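Local coordinates for putative ABC-transporter ATP-binding protein (Alicyclobacillus acidocaldarius, PDB 1Z47) that probably binds and hydrolyses ATP as the ATPase subunit of a putative bacterial sulfate ABC transporter, at residues T239-V242 with A243-G247; Q37-E40 with G41-V44. All coordinates share one frame; numbering follows the deposited sequence.

Interaction 1. Residues T239-V242 with A243-G247; sequences TLFV and ASFIG
The rings of F241 and F245 lie side by side, one helical turn apart, and point the same way. Their planes are 20° from parallel but slid apart, so the rings barely overlap. CZ of F241 sits near the rim of one face of the F245 ring, 3.6 Å from F245 CG. In return F245 CB lies over a face of the F241 ring, 4.1 Å from its centroid, a CH-pi contact. Both side chains have CG anti to the backbone N (chi1 -177° in F241 and -159° in F245), which sends the two rings off the helix in step. H220 stacks on the F241 ring as well.

T239 is the N-cap of this short helix. Its OG1 accepts from V242 N at 3.2 Å and is also hydrogen-bonded to E225. The carbonyl O of L240 is gripped twice by S244, by its N at 2.8 Å and by its OG at 2.7 Å. The hydroxyl comes from above the carbonyl plane. V242 O accepts from both F245 N and I246 N as the helix ends, and V242 CG1 rests 3.9 Å from I246 CG1.

F241 touches P49 and F245 the probable P-loop (Walker A), so the ring pair borders the probable nucleotide-binding loop of this ATPase. Helix 240-245 touches strand 223-228 through V242, strand 351-354 through L240, and Q179 of the second subunit through F245.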
ATOM      1  N   THR B 239     -17.869  14.965   2.942  1.00 44.39           N
ATOM      2  CA  THR B 239     -18.087  15.321   1.553  1.00 40.48           C
ATOM      3  C   THR B 239     -17.896  14.116   0.662  1.00 38.77           C
ATOM      4  O   THR B 239     -17.389  13.073   1.094  1.00 31.96           O
ATOM      5  CB  THR B 239     -17.109  16.410   1.110  1.00 44.07           C
ATOM      6  OG1 THR B 239     -15.783  15.872   1.103  1.00 44.97           O
ATOM      7  CG2 THR B 239     -17.160  17.600   2.066  1.00 42.77           C
ATOM      8  N   LEU B 240     -18.299  14.253  -0.594  1.00 33.09           N
ATOM      9  CA  LEU B 240     -18.140  13.155  -1.517  1.00 34.92           C
ATOM     10  C   LEU B 240     -16.647  12.841  -1.630  1.00 33.78           C
ATOM     11  O   LEU B 240     -16.262  11.671  -1.761  1.00 34.83           O
ATOM     12  CB  LEU B 240     -18.712  13.533  -2.887  1.00 33.21           C
ATOM     13  CG  LEU B 240     -18.425  12.572  -4.040  1.00 33.36           C
ATOM     14  CD1 LEU B 240     -19.033  11.188  -3.774  1.00 32.98           C
ATOM     15  CD2 LEU B 240     -19.041  13.172  -5.316  1.00 36.90           C
ATOM     16  N   PHE B 241     -15.810  13.877  -1.581  1.00 34.92           N
ATOM     17  CA  PHE B 241     -14.367  13.640  -1.687  1.00 37.95           C
ATOM     18  C   PHE B 241     -13.872  12.743  -0.554  1.00 35.83           C
ATOM     19  O   PHE B 241     -13.120  11.796  -0.807  1.00 34.65           O
ATOM     20  CB  PHE B 241     -13.530  14.937  -1.667  1.00 35.06           C
ATOM     21  CG  PHE B 241     -12.061  14.679  -1.841  1.00 35.37           C
ATOM     22  CD1 PHE B 241     -11.551  14.344  -3.094  1.00 36.82           C
ATOM     23  CD2 PHE B 241     -11.204  14.652  -0.741  1.00 34.40           C
ATOM     24  CE1 PHE B 241     -10.217  13.978  -3.258  1.00 38.81           C
ATOM     25  CE2 PHE B 241      -9.844  14.282  -0.892  1.00 35.51           C
ATOM     26  CZ  PHE B 241      -9.358  13.947  -2.143  1.00 38.85           C
ATOM     27  N   VAL B 242     -14.274  13.042   0.685  1.00 31.46           N
ATOM     28  CA  VAL B 242     -13.853  12.220   1.826  1.00 34.69           C
ATOM     29  C   VAL B 242     -14.397  10.809   1.640  1.00 32.84           C
ATOM     30  O   VAL B 242     -13.692   9.818   1.834  1.00 35.97           O
ATOM     31  CB  VAL B 242     -14.362  12.776   3.207  1.00 36.43           C
ATOM     32  CG1 VAL B 242     -13.901  11.850   4.345  1.00 34.88           C
ATOM     33  CG2 VAL B 242     -13.823  14.186   3.444  1.00 30.08           C
ATOM     34  N   ALA B 243     -15.649  10.717   1.206  1.00 34.30           N
ATOM     35  CA  ALA B 243     -16.271   9.425   0.997  1.00 29.26           C
ATOM     36  C   ALA B 243     -15.558   8.580  -0.056  1.00 30.09           C
ATOM     37  O   ALA B 243     -15.467   7.359   0.065  1.00 34.15           O
ATOM     38  CB  ALA B 243     -17.756   9.621   0.620  1.00 36.06           C
ATOM     39  N   SER B 244     -15.047   9.237  -1.088  1.00 30.89           N
ATOM     40  CA  SER B 244     -14.366   8.549  -2.170  1.00 32.32           C
ATOM     41  C   SER B 244     -12.862   8.404  -1.951  1.00 30.20           C
ATOM     42  O   SER B 244     -12.217   7.630  -2.637  1.00 35.03           O
ATOM     43  CB  SER B 244     -14.599   9.316  -3.475  1.00 34.91           C
ATOM     44  OG  SER B 244     -15.950   9.689  -3.565  1.00 41.77           O
ATOM     45  N   PHE B 245     -12.302   9.143  -1.003  1.00 30.22           N
ATOM     46  CA  PHE B 245     -10.858   9.076  -0.772  1.00 33.64           C
ATOM     47  C   PHE B 245     -10.462   8.185   0.415  1.00 34.24           C
ATOM     48  O   PHE B 245      -9.338   7.693   0.455  1.00 37.15           O
ATOM     49  CB  PHE B 245     -10.295  10.496  -0.581  1.00 30.86           C
ATOM     50  CG  PHE B 245      -8.812  10.609  -0.824  1.00 34.39           C
ATOM     51  CD1 PHE B 245      -8.279  10.423  -2.100  1.00 32.99           C
ATOM     52  CD2 PHE B 245      -7.941  10.900   0.225  1.00 33.52           C
ATOM     53  CE1 PHE B 245      -6.894  10.527  -2.335  1.00 34.48           C
ATOM     54  CE2 PHE B 245      -6.557  11.002  -0.002  1.00 35.37           C
ATOM     55  CZ  PHE B 245      -6.038  10.813  -1.287  1.00 33.44           C
ATOM     56  N   ILE B 246     -11.369   7.988   1.372  1.00 35.02           N
ATOM     57  CA  ILE B 246     -11.108   7.138   2.552  1.00 37.39           C
ATOM     58  C   ILE B 246     -11.817   5.802   2.335  1.00 39.87           C
ATOM     59  O   ILE B 246     -12.978   5.772   1.899  1.00 41.03           O
ATOM     60  CB  ILE B 246     -11.684   7.753   3.852  1.00 40.36           C
ATOM     61  CG1 ILE B 246     -11.143   9.162   4.060  1.00 44.01           C
ATOM     62  CG2 ILE B 246     -11.346   6.866   5.050  1.00 41.42           C
ATOM     63  CD1 ILE B 246      -9.682   9.260   3.935  1.00 49.31           C
ATOM     64  N   GLY B 247     -11.130   4.704   2.635  1.00 37.39           N
ATOM     65  CA  GLY B 247     -11.721   3.390   2.444  1.00 36.58           C
ATOM     66  C   GLY B 247     -11.854   3.158   0.952  1.00 37.32           C
ATOM     67  O   GLY B 247     -11.355   3.941   0.145  1.00 35.44           O
TER

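Interaction 2. Residues Q37-E40 with G41-V44; sequences QIRE and GEMV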
ATOM      1  N   GLN B  37      -6.873  23.015  14.817  1.00 49.91           N
ATOM      2  CA  GLN B  37      -6.197  22.953  16.096  1.00 53.87           C
ATOM      3  C   GLN B  37      -5.844  21.508  16.385  1.00 52.22           C
ATOM      4  O   GLN B  37      -6.731  20.649  16.453  1.00 53.21           O
ATOM      5  CB  GLN B  37      -7.104  23.468  17.211  1.00 56.98           C
ATOM      6  CG  GLN B  37      -7.767  24.807  16.938  1.00 60.87           C
ATOM      7  CD  GLN B  37      -8.459  25.350  18.176  1.00 64.32           C
ATOM      8  OE1 GLN B  37      -7.809  25.875  19.083  1.00 63.74           O
ATOM      9  NE2 GLN B  37      -9.778  25.209  18.230  1.00 65.92           N
ATOM     10  N   ILE B  38      -4.554  21.240  16.555  1.00 51.37           N
ATOM     11  CA  ILE B  38      -4.097  19.892  16.875  1.00 49.79           C
ATOM     12  C   ILE B  38      -3.833  19.826  18.385  1.00 50.76           C
ATOM     13  O   ILE B  38      -3.172  20.704  18.947  1.00 47.00           O
ATOM     14  CB  ILE B  38      -2.813  19.547  16.079  1.00 49.38           C
ATOM     15  CG1 ILE B  38      -3.170  19.367  14.593  1.00 49.01           C
ATOM     16  CG2 ILE B  38      -2.180  18.280  16.619  1.00 44.02           C
ATOM     17  CD1 ILE B  38      -1.965  19.145  13.682  1.00 45.50           C
ATOM     18  N   ARG B  39      -4.362  18.789  19.031  1.00 52.96           N
ATOM     19  CA  ARG B  39      -4.207  18.600  20.474  1.00 53.66           C
ATOM     20  C   ARG B  39      -2.810  18.121  20.908  1.00 55.57           C
ATOM     21  O   ARG B  39      -2.067  17.492  20.137  1.00 49.15           O
ATOM     22  CB  ARG B  39      -5.259  17.605  20.977  1.00 57.40           C
ATOM     23  CG  ARG B  39      -6.674  17.872  20.455  1.00 60.69           C
ATOM     24  CD  ARG B  39      -7.690  16.892  21.035  1.00 67.52           C
ATOM     25  NE  ARG B  39      -8.107  17.272  22.387  1.00 75.63           N
ATOM     26  CZ  ARG B  39      -8.861  16.521  23.186  1.00 77.49           C
ATOM     27  NH1 ARG B  39      -9.184  16.961  24.394  1.00 78.78           N
ATOM     28  NH2 ARG B  39      -9.287  15.326  22.786  1.00 81.85           N
ATOM     29  N   GLU B  40      -2.456  18.419  22.155  1.00 54.24           N
ATOM     30  CA  GLU B  40      -1.159  18.007  22.683  1.00 53.36           C
ATOM     31  C   GLU B  40      -1.060  16.479  22.773  1.00 50.43           C
ATOM     32  O   GLU B  40      -1.996  15.795  23.227  1.00 43.31           O
ATOM     33  CB  GLU B  40      -0.918  18.655  24.064  1.00 59.98           C
ATOM     34  CG  GLU B  40      -0.749  20.186  24.002  1.00 65.09           C
ATOM     35  CD  GLU B  40      -0.486  20.845  25.364  1.00 71.93           C
ATOM     36  OE1 GLU B  40       0.588  20.606  25.969  1.00 71.50           O
ATOM     37  OE2 GLU B  40      -1.356  21.615  25.828  1.00 72.93           O
ATOM     38  N   GLY B  41       0.076  15.946  22.314  1.00 52.23           N
ATOM     39  CA  GLY B  41       0.294  14.511  22.362  1.00 49.50           C
ATOM     40  C   GLY B  41      -0.482  13.749  21.303  1.00 50.57           C
ATOM     41  O   GLY B  41      -0.556  12.519  21.318  1.00 52.42           O
ATOM     42  N   GLU B  42      -1.066  14.475  20.366  1.00 45.88           N
ATOM     43  CA  GLU B  42      -1.841  13.809  19.330  1.00 45.60           C
ATOM     44  C   GLU B  42      -0.954  13.487  18.131  1.00 39.80           C
ATOM     45  O   GLU B  42       0.040  14.172  17.887  1.00 34.10           O
ATOM     46  CB  GLU B  42      -2.988  14.720  18.876  1.00 46.36           C
ATOM     47  CG  GLU B  42      -4.071  14.005  18.129  1.00 47.84           C
ATOM     48  CD  GLU B  42      -5.231  14.914  17.746  1.00 47.23           C
ATOM     49  OE1 GLU B  42      -6.325  14.367  17.507  1.00 47.95           O
ATOM     50  OE2 GLU B  42      -5.045  16.154  17.675  1.00 44.99           O
ATOM     51  N   MET B  43      -1.313  12.441  17.395  1.00 38.04           N
ATOM     52  CA  MET B  43      -0.579  12.096  16.182  1.00 39.58           C
ATOM     53  C   MET B  43      -1.539  12.404  15.027  1.00 32.51           C
ATOM     54  O   MET B  43      -2.533  11.716  14.874  1.00 35.01           O
ATOM     55  CB  MET B  43      -0.231  10.611  16.156  1.00 43.54           C
ATOM     56  CG  MET B  43       0.401  10.161  14.841  1.00 50.49           C
ATOM     57  SD  MET B  43       1.396   8.698  15.093  1.00 63.46           S
ATOM     58  CE  MET B  43       3.037   9.425  15.036  1.00 62.48           C
ATOM     59  N   VAL B  44      -1.245  13.421  14.225  1.00 33.73           N
ATOM     60  CA  VAL B  44      -2.156  13.757  13.117  1.00 35.00           C
ATOM     61  C   VAL B  44      -1.602  13.428  11.736  1.00 35.02           C
ATOM     62  O   VAL B  44      -0.445  13.728  11.442  1.00 34.40           O
ATOM     63  CB  VAL B  44      -2.520  15.258  13.126  1.00 35.77           C
ATOM     64  CG1 VAL B  44      -3.206  15.661  11.797  1.00 29.51           C
ATOM     65  CG2 VAL B  44      -3.431  15.558  14.328  1.00 33.24           C
TER
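E42 reaches across to R39 with an extended side chain. Its OE2 accepts from R39 N at 3.0 Å, with an N-H...O angle of 149°. The donor comes in on the anti side of OE2, 27° out of the carboxylate plane. CG of E42 is anti to the backbone N (chi1 -163°), which carries the carboxylate there. OE1 of the same group forms a salt bridge with R215, which also bonds to Q37 O. The carboxylate thus ties the turn to strand 215-220. A lysine in place of E42 would probably leave R39 N without this acceptor and set a positive charge against R215.

The second bond runs from E42 N to R39 O, 3.2 Å long, with the donor above the carbonyl plane. It closes a type II beta turn from R39 to E42. G41 takes the third position with positive phi, where a CB would clash with E40 O. The turn links strand 34-38 of the antiparallel sheet to strand 43-47 of the mixed sheet, two sheets of the ABC ATPase domain.

The R39 side chain slants across that of E42, with CB 3.6 Å from E42 OE2. Its guanidinium leads away and makes no salt bridge with E42. Deeper in, I38 and V44 meet tip to tip, CG2 to CG2 at 3.8 Å. I38 CG2 also touches E42 OE2. T198 and V200 of strand 198-203 pack against I38.

In the fold
Interaction 2 comes first along the chain and interaction 1 follows about 200 residues later. Their centres are 23 Å apart and their nearest atoms about 12 Å, so they do not touch. Both belong to the ABC ATPase region, and strand 43-47, an inner strand of its mixed sheet, relates them. It begins in interaction 2, and its far end, L47, packs against F245 and I246 of interaction 1. The probable P-loop (Walker A) starts just after it, at G48. Interaction 2 therefore lies at the entry to this strand and interaction 1 beside its exit, near the probable nucleotide-binding loop. Interaction 1 also touches strand 351-354, close to the C-terminus.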